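Local coordinates for protein beta-agarase (PDB 6AII) that probably cleaves the beta-1,4 linkages of agarose as a GH16 family beta-agarase, releasing neoagarobiose, at residues H75-K87 with H98-S110. Residues are numbered along the deposited sequence; the frame is centred on the assembly and turned at random.
Sequences HMNIVASRNGNTK and HTLPATQMGCVVS
Gln-104 grips the turn that follows Ser-81 through the oxygen of its amide. A bend at chi2 (77°) turns the Gln-104 amide back over the turn, where OE1 accepts the N-H of Asn-83 (N to OE1 2.8 Å) and a proton from a water also bonded to Ser-81 OG, which Asn-68 holds as well. The amide of Asn-83 lies stacked on that of Gln-104, their planes 23° apart, and Asn-83 OD1 takes the backbone N of Asn-85 in an Asx turn. Gln-104 NE2 donates to a second water and to Gln-63 of strand 62-64.

Arg-82 reaches across to the facing chain with the edge of its guanidinium. Arg-82 NE donates to Ala-102 O at 3.1 Å, tilted from the carbonyl plane, while Arg-82 NH2 points almost straight at Thr-103 OG1 (2.9 Å, 172° at the hydrogen). Asp-301 forms a salt bridge with NH1, and Tyr-298 hydrogen-bonds to Thr-103 OG1.

Backbone pairing flanks the turn. Ser-81 and Gln-104 bond reciprocally in a single antiparallel bridge; beyond a two-residue shift in register, Ala-102 N donates to Asn-85 O at 2.8 Å, and Lys-87 and Leu-100 exchange bonds in the hairpin of strands 86-90 and 97-110. At strand 75-79 side-chain packing takes over: the Ile-78 CG2 methyl rests against Gly-106 O at 3.3 Å, and Met-76 SD meets Val-108 CG2 tip to tip at 3.8 Å.

Strand 75-79 pairs with strand 312-325 in one sheet, strand 86-90 with strand 97-110 in the other. The segment thus crosses between two sheets of a beta-sandwich, as in GH16 enzymes, with side-chain amides and a guanidinium taking up backbone N-H and C=O groups where the ladder is interrupted.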
ATOM      1  N   HIS A  75      -5.140 -12.637  11.640  1.00 17.20           N
ATOM      2  CA  HIS A  75      -4.921 -11.603  10.596  1.00 16.92           C
ATOM      3  C   HIS A  75      -6.221 -11.246   9.888  1.00 18.15           C
ATOM      4  O   HIS A  75      -7.152 -12.071   9.746  1.00 18.76           O
ATOM      5  CB  HIS A  75      -3.902 -12.087   9.558  1.00 17.09           C
ATOM      6  CG  HIS A  75      -4.001 -13.521   9.270  1.00 17.61           C
ATOM      7  ND1 HIS A  75      -4.972 -14.035   8.396  1.00 23.44           N
ATOM      8  CD2 HIS A  75      -3.301 -14.584   9.711  1.00 20.09           C
ATOM      9  CE1 HIS A  75      -4.807 -15.363   8.365  1.00 20.90           C
ATOM     10  NE2 HIS A  75      -3.823 -15.698   9.116  1.00 24.05           N
ATOM     11  N   MET A  76      -6.217 -10.029   9.365  1.00 17.73           N
ATOM     12  CA  MET A  76      -7.239  -9.613   8.403  1.00 16.60           C
ATOM     13  C   MET A  76      -6.909 -10.336   7.084  1.00 18.40           C
ATOM     14  O   MET A  76      -5.705 -10.447   6.725  1.00 19.27           O
ATOM     15  CB  MET A  76      -7.215  -8.106   8.163  1.00 19.33           C
ATOM     16  CG  MET A  76      -8.110  -7.674   7.051  1.00 20.91           C
ATOM     17  SD  MET A  76      -8.275  -5.833   7.058  1.00 28.53           S
ATOM     18  CE  MET A  76      -9.403  -5.541   8.321  1.00 27.18           C
ATOM     19  N   ASN A  77      -7.917 -10.829   6.411  1.00 17.94           N
ATOM     20  CA  ASN A  77      -7.803 -11.559   5.151  1.00 19.11           C
ATOM     21  C   ASN A  77      -8.439 -10.692   4.053  1.00 19.66           C
ATOM     22  O   ASN A  77      -9.604 -10.295   4.175  1.00 19.10           O
ATOM     23  CB  ASN A  77      -8.588 -12.868   5.198  1.00 20.28           C
ATOM     24  CG  ASN A  77      -8.143 -13.759   6.322  1.00 24.02           C
ATOM     25  OD1 ASN A  77      -6.989 -14.143   6.283  1.00 23.32           O
ATOM     26  ND2 ASN A  77      -9.061 -14.083   7.248  1.00 22.20           N
ATOM     27  N   ILE A  78      -7.679 -10.407   3.011  1.00 18.96           N
ATOM     28  CA  ILE A  78      -8.160  -9.664   1.843  1.00 18.28           C
ATOM     29  C   ILE A  78      -8.089 -10.654   0.675  1.00 17.00           C
ATOM     30  O   ILE A  78      -7.007 -10.992   0.192  1.00 18.35           O
ATOM     31  CB  ILE A  78      -7.408  -8.361   1.647  1.00 19.05           C
ATOM     32  CG1 ILE A  78      -7.416  -7.502   2.912  1.00 19.73           C
ATOM     33  CG2 ILE A  78      -8.040  -7.605   0.489  1.00 20.41           C
ATOM     34  CD1 ILE A  78      -6.596  -6.242   2.822  1.00 25.96           C
ATOM     35  N   VAL A  79      -9.269 -11.172   0.284  1.00 16.42           N
ATOM     36  CA  VAL A  79      -9.372 -12.389  -0.489  1.00 16.78           C
ATOM     37  C   VAL A  79      -9.609 -12.138  -1.980  1.00 16.73           C
ATOM     38  O   VAL A  79     -10.425 -11.293  -2.286  1.00 18.31           O
ATOM     39  CB  VAL A  79     -10.481 -13.293   0.056  1.00 18.13           C
ATOM     40  CG1 VAL A  79     -10.667 -14.510  -0.801  1.00 20.71           C
ATOM     41  CG2 VAL A  79     -10.163 -13.613   1.527  1.00 22.19           C
ATOM     42  N   ALA A  80      -8.880 -12.840  -2.816  1.00 16.74           N
ATOM     43  CA  ALA A  80      -9.195 -12.966  -4.265  1.00 17.57           C
ATOM     44  C   ALA A  80      -9.915 -14.284  -4.498  1.00 19.53           C
ATOM     45  O   ALA A  80      -9.399 -15.370  -4.170  1.00 19.69           O
ATOM     46  CB  ALA A  80      -7.967 -12.832  -5.140  1.00 19.77           C
ATOM     47  N   SER A  81     -11.017 -14.203  -5.262  1.00 17.85           N
ATOM     48  CA  SER A  81     -11.774 -15.404  -5.613  1.00 18.75           C
ATOM     49  C   SER A  81     -12.423 -15.187  -6.987  1.00 20.02           C
ATOM     50  O   SER A  81     -12.307 -14.098  -7.555  1.00 19.53           O
ATOM     51  CB  SER A  81     -12.798 -15.691  -4.556  1.00 19.54           C
ATOM     52  OG  SER A  81     -13.709 -14.618  -4.388  1.00 20.21           O
ATOM     53  N   ARG A  82     -13.004 -16.236  -7.516  1.00 19.07           N
ATOM     54  CA  ARG A  82     -13.519 -16.142  -8.911  1.00 18.87           C
ATOM     55  C   ARG A  82     -14.807 -16.943  -9.029  1.00 20.99           C
ATOM     56  O   ARG A  82     -14.760 -18.186  -9.019  1.00 24.28           O
ATOM     57  CB  ARG A  82     -12.440 -16.565  -9.910  1.00 19.85           C
ATOM     58  CG  ARG A  82     -12.910 -16.461 -11.364  1.00 19.14           C
ATOM     59  CD  ARG A  82     -11.777 -16.579 -12.329  1.00 20.23           C
ATOM     60  NE  ARG A  82     -10.854 -15.475 -12.276  1.00 21.29           N
ATOM     61  CZ  ARG A  82      -9.582 -15.542 -12.593  1.00 19.49           C
ATOM     62  NH1 ARG A  82      -9.089 -16.672 -13.100  1.00 21.31           N
ATOM     63  NH2 ARG A  82      -8.789 -14.493 -12.341  1.00 21.42           N
ATOM     64  N   ASN A  83     -15.871 -16.230  -9.295  1.00 19.57           N
ATOM     65  CA  ASN A  83     -17.212 -16.907  -9.461  1.00 20.58           C
ATOM     66  C   ASN A  83     -17.489 -17.183 -10.943  1.00 25.51           C
ATOM     67  O   ASN A  83     -18.511 -17.803 -11.225  1.00 25.00           O
ATOM     68  CB  ASN A  83     -18.337 -16.117  -8.826  1.00 22.92           C
ATOM     69  CG  ASN A  83     -18.506 -14.719  -9.346  1.00 21.81           C
ATOM     70  OD1 ASN A  83     -18.131 -14.456 -10.486  1.00 21.18           O
ATOM     71  ND2 ASN A  83     -19.030 -13.853  -8.508  1.00 20.00           N
ATOM     72  N   GLY A  84     -16.648 -16.758 -11.890  1.00 21.80           N
ATOM     73  CA  GLY A  84     -16.909 -16.988 -13.282  1.00 21.73           C
ATOM     74  C   GLY A  84     -17.576 -15.828 -14.010  1.00 22.20           C
ATOM     75  O   GLY A  84     -17.551 -15.840 -15.275  1.00 24.01           O
ATOM     76  N   ASN A  85     -18.097 -14.847 -13.314  1.00 19.76           N
ATOM     77  CA  ASN A  85     -18.702 -13.680 -13.944  1.00 20.65           C
ATOM     78  C   ASN A  85     -17.635 -12.865 -14.661  1.00 22.35           C
ATOM     79  O   ASN A  85     -16.450 -12.874 -14.249  1.00 20.50           O
ATOM     80  CB  ASN A  85     -19.420 -12.790 -12.951  1.00 20.67           C
ATOM     81  CG  ASN A  85     -20.650 -13.427 -12.363  1.00 23.36           C
ATOM     82  OD1 ASN A  85     -21.089 -14.439 -12.879  1.00 21.79           O
ATOM     83  ND2 ASN A  85     -21.077 -12.899 -11.244  1.00 22.47           N
ATOM     84  N   THR A  86     -17.998 -12.234 -15.794  1.00 20.58           N
ATOM     85  CA  THR A  86     -17.078 -11.360 -16.527  1.00 20.14           C
ATOM     86  C   THR A  86     -17.257  -9.948 -16.044  1.00 18.91           C
ATOM     87  O   THR A  86     -18.330  -9.499 -15.520  1.00 22.79           O
ATOM     88  CB  THR A  86     -17.328 -11.437 -18.063  1.00 22.29           C
ATOM     89  OG1 THR A  86     -18.634 -10.872 -18.225  1.00 27.28           O
ATOM     90  CG2 THR A  86     -17.103 -12.821 -18.589  1.00 28.39           C
ATOM     91  N   LYS A  87     -16.174  -9.153 -16.217  1.00 17.84           N
ATOM     92  CA  LYS A  87     -16.244  -7.749 -16.097  1.00 19.09           C
ATOM     93  C   LYS A  87     -15.575  -7.052 -17.296  1.00 19.54           C
ATOM     94  O   LYS A  87     -14.542  -7.481 -17.818  1.00 20.07           O
ATOM     95  CB  LYS A  87     -15.636  -7.229 -14.791  1.00 19.44           C
ATOM     96  CG  LYS A  87     -15.617  -5.727 -14.635  1.00 20.35           C
ATOM     97  CD  LYS A  87     -15.226  -5.218 -13.252  1.00 21.92           C
ATOM     98  CE  LYS A  87     -15.258  -3.725 -13.165  1.00 22.73           C
ATOM     99  NZ  LYS A  87     -14.701  -3.177 -11.901  1.00 21.79           N
ATOM    100  N   HIS A  98     -12.452  -3.642 -22.735  1.00 19.34           N
ATOM    101  CA  HIS A  98     -12.102  -5.047 -22.828  1.00 20.39           C
ATOM    102  C   HIS A  98     -12.853  -5.852 -21.789  1.00 18.54           C
ATOM    103  O   HIS A  98     -13.208  -5.305 -20.750  1.00 19.85           O
ATOM    104  CB  HIS A  98     -10.595  -5.220 -22.538  1.00 20.32           C
ATOM    105  CG  HIS A  98      -9.779  -4.407 -23.502  1.00 21.99           C
ATOM    106  ND1 HIS A  98      -9.158  -5.004 -24.554  1.00 27.47           N
ATOM    107  CD2 HIS A  98      -9.478  -3.086 -23.546  1.00 25.11           C
ATOM    108  CE1 HIS A  98      -8.484  -4.076 -25.200  1.00 26.93           C
ATOM    109  NE2 HIS A  98      -8.707  -2.897 -24.661  1.00 28.28           N
ATOM    110  N   THR A  99     -13.044  -7.135 -22.080  1.00 19.47           N
ATOM    111  CA  THR A  99     -13.776  -7.993 -21.177  1.00 19.28           C
ATOM    112  C   THR A  99     -12.852  -9.135 -20.756  1.00 21.58           C
ATOM    113  O   THR A  99     -12.184  -9.749 -21.585  1.00 22.14           O
ATOM    114  CB  THR A  99     -15.037  -8.561 -21.841  1.00 21.27           C
ATOM    115  OG1 THR A  99     -15.814  -7.429 -22.228  1.00 21.92           O
ATOM    116  CG2 THR A  99     -15.835  -9.448 -20.913  1.00 21.94           C
ATOM    117  N   LEU A 100     -12.850  -9.455 -19.455  1.00 19.88           N
ATOM    118  CA  LEU A 100     -12.177 -10.605 -18.930  1.00 19.98           C
ATOM    119  C   LEU A 100     -13.061 -11.262 -17.870  1.00 20.26           C
ATOM    120  O   LEU A 100     -13.866 -10.601 -17.287  1.00 19.63           O
ATOM    121  CB  LEU A 100     -10.835 -10.203 -18.276  1.00 21.56           C
ATOM    122  CG  LEU A 100      -9.709  -9.796 -19.236  1.00 21.03           C
ATOM    123  CD1 LEU A 100      -8.518  -9.297 -18.447  1.00 21.85           C
ATOM    124  CD2 LEU A 100      -9.255 -10.963 -20.126  1.00 23.94           C
ATOM    125  N   PRO A 101     -12.770 -12.537 -17.559  1.00 20.25           N
ATOM    126  CA  PRO A 101     -13.280 -13.118 -16.298  1.00 22.50           C
ATOM    127  C   PRO A 101     -12.864 -12.175 -15.159  1.00 20.49           C
ATOM    128  O   PRO A 101     -11.694 -11.777 -15.058  1.00 22.10           O
ATOM    129  CB  PRO A 101     -12.646 -14.517 -16.193  1.00 23.39           C
ATOM    130  CG  PRO A 101     -12.219 -14.820 -17.626  1.00 25.61           C
ATOM    131  CD  PRO A 101     -11.772 -13.466 -18.148  1.00 22.25           C
ATOM    132  N   ALA A 102     -13.800 -11.850 -14.298  1.00 19.15           N
ATOM    133  CA  ALA A 102     -13.502 -10.973 -13.178  1.00 17.51           C
ATOM    134  C   ALA A 102     -12.790 -11.751 -12.051  1.00 18.05           C
ATOM    135  O   ALA A 102     -12.774 -12.996 -12.001  1.00 18.70           O
ATOM    136  CB  ALA A 102     -14.769 -10.380 -12.655  1.00 20.24           C
ATOM    137  N   THR A 103     -12.201 -10.966 -11.169  1.00 18.32           N
ATOM    138  CA  THR A 103     -11.732 -11.532  -9.894  1.00 19.21           C
ATOM    139  C   THR A 103     -12.388 -10.744  -8.774  1.00 16.70           C
ATOM    140  O   THR A 103     -12.200  -9.498  -8.682  1.00 17.54           O
ATOM    141  CB  THR A 103     -10.196 -11.532  -9.827  1.00 17.71           C
ATOM    142  OG1 THR A 103      -9.630 -12.098 -11.002  1.00 20.04           O
ATOM    143  CG2 THR A 103      -9.673 -12.222  -8.565  1.00 17.62           C
ATOM    144  N   GLN A 104     -13.143 -11.391  -7.884  1.00 17.05           N
ATOM    145  CA  GLN A 104     -13.715 -10.756  -6.759  1.00 16.79           C
ATOM    146  C   GLN A 104     -12.626 -10.557  -5.711  1.00 17.73           C
ATOM    147  O   GLN A 104     -11.816 -11.487  -5.552  1.00 17.48           O
ATOM    148  CB  GLN A 104     -14.893 -11.543  -6.196  1.00 18.41           C
ATOM    149  CG  GLN A 104     -16.106 -11.593  -7.163  1.00 18.94           C
ATOM    150  CD  GLN A 104     -15.919 -12.573  -8.282  1.00 19.44           C
ATOM    151  OE1 GLN A 104     -15.577 -13.764  -8.085  1.00 19.96           O
ATOM    152  NE2 GLN A 104     -16.109 -12.082  -9.547  1.00 17.59           N
ATOM    153  N   MET A 105     -12.594  -9.370  -5.156  1.00 17.72           N
ATOM    154  CA  MET A 105     -11.419  -8.977  -4.360  1.00 17.63           C
ATOM    155  C   MET A 105     -11.852  -8.129  -3.202  1.00 18.55           C
ATOM    156  O   MET A 105     -12.992  -7.753  -3.095  1.00 21.01           O
ATOM    157  CB  MET A 105     -10.430  -8.221  -5.259  1.00 16.47           C
ATOM    158  CG  MET A 105      -9.696  -9.140  -6.209  1.00 17.07           C
ATOM    159  SD  MET A 105      -8.568  -8.221  -7.302  1.00 20.38           S
ATOM    160  CE  MET A 105      -7.153  -9.278  -7.381  1.00 21.22           C
ATOM    161  N   GLY A 106     -10.942  -7.819  -2.285  1.00 18.39           N
ATOM    162  CA  GLY A 106     -11.305  -7.003  -1.150  1.00 20.09           C
ATOM    163  C   GLY A 106     -10.566  -5.686  -1.093  1.00 19.84           C
ATOM    164  O   GLY A 106      -9.449  -5.503  -1.663  1.00 19.55           O
ATOM    165  N   CYS A 107     -11.166  -4.743  -0.364  1.00 19.89           N
ATOM    166  CA  CYS A 107     -10.646  -3.424  -0.188  1.00 19.91           C
ATOM    167  C   CYS A 107     -11.073  -2.934   1.197  1.00 21.88           C
ATOM    168  O   CYS A 107     -12.240  -3.136   1.556  1.00 21.66           O
ATOM    169  CB  CYS A 107     -11.155  -2.511  -1.302  1.00 20.51           C
ATOM    170  SG  CYS A 107     -10.543  -0.836  -1.199  1.00 22.02           S
ATOM    171  N   VAL A 108     -10.129  -2.373   1.959  1.00 19.02           N
ATOM    172  CA  VAL A 108     -10.398  -1.909   3.290  1.00 20.40           C
ATOM    173  C   VAL A 108     -10.002  -0.447   3.425  1.00 19.16           C
ATOM    174  O   VAL A 108      -8.904  -0.066   2.969  1.00 19.74           O
ATOM    175  CB  VAL A 108      -9.622  -2.794   4.280  1.00 20.35           C
ATOM    176  CG1 VAL A 108      -9.721  -2.238   5.669  1.00 22.44           C
ATOM    177  CG2 VAL A 108     -10.132  -4.221   4.207  1.00 21.87           C
ATOM    178  N   VAL A 109     -10.864   0.412   4.070  1.00 18.53           N
ATOM    179  CA  VAL A 109     -10.543   1.803   4.241  1.00 19.99           C
ATOM    180  C   VAL A 109     -10.755   2.184   5.709  1.00 19.29           C
ATOM    181  O   VAL A 109     -11.785   1.804   6.318  1.00 20.86           O
ATOM    182  CB  VAL A 109     -11.373   2.709   3.321  1.00 21.95           C
ATOM    183  CG1 VAL A 109     -10.982   4.153   3.573  1.00 21.95           C
ATOM    184  CG2 VAL A 109     -11.187   2.354   1.850  1.00 24.13           C
ATOM    185  N   SER A 110      -9.811   2.869   6.311  1.00 18.50           N
ATOM    186  CA  SER A 110      -9.961   3.225   7.717  1.00 20.27           C
ATOM    187  C   SER A 110     -11.088   4.241   7.918  1.00 22.58           C
ATOM    188  O   SER A 110     -11.387   5.008   7.023  1.00 21.66           O
ATOM    189  CB  SER A 110      -8.691   3.823   8.274  1.00 19.05           C
ATOM    190  OG  SER A 110      -8.346   5.044   7.691  1.00 18.93           O
TER
HETATM  191  O   HOH W   1     -16.030 -14.910  -5.741  1.00 22.08           O
HETATM  192  O   HOH W   2     -15.413 -13.953 -11.921  1.00 18.84           O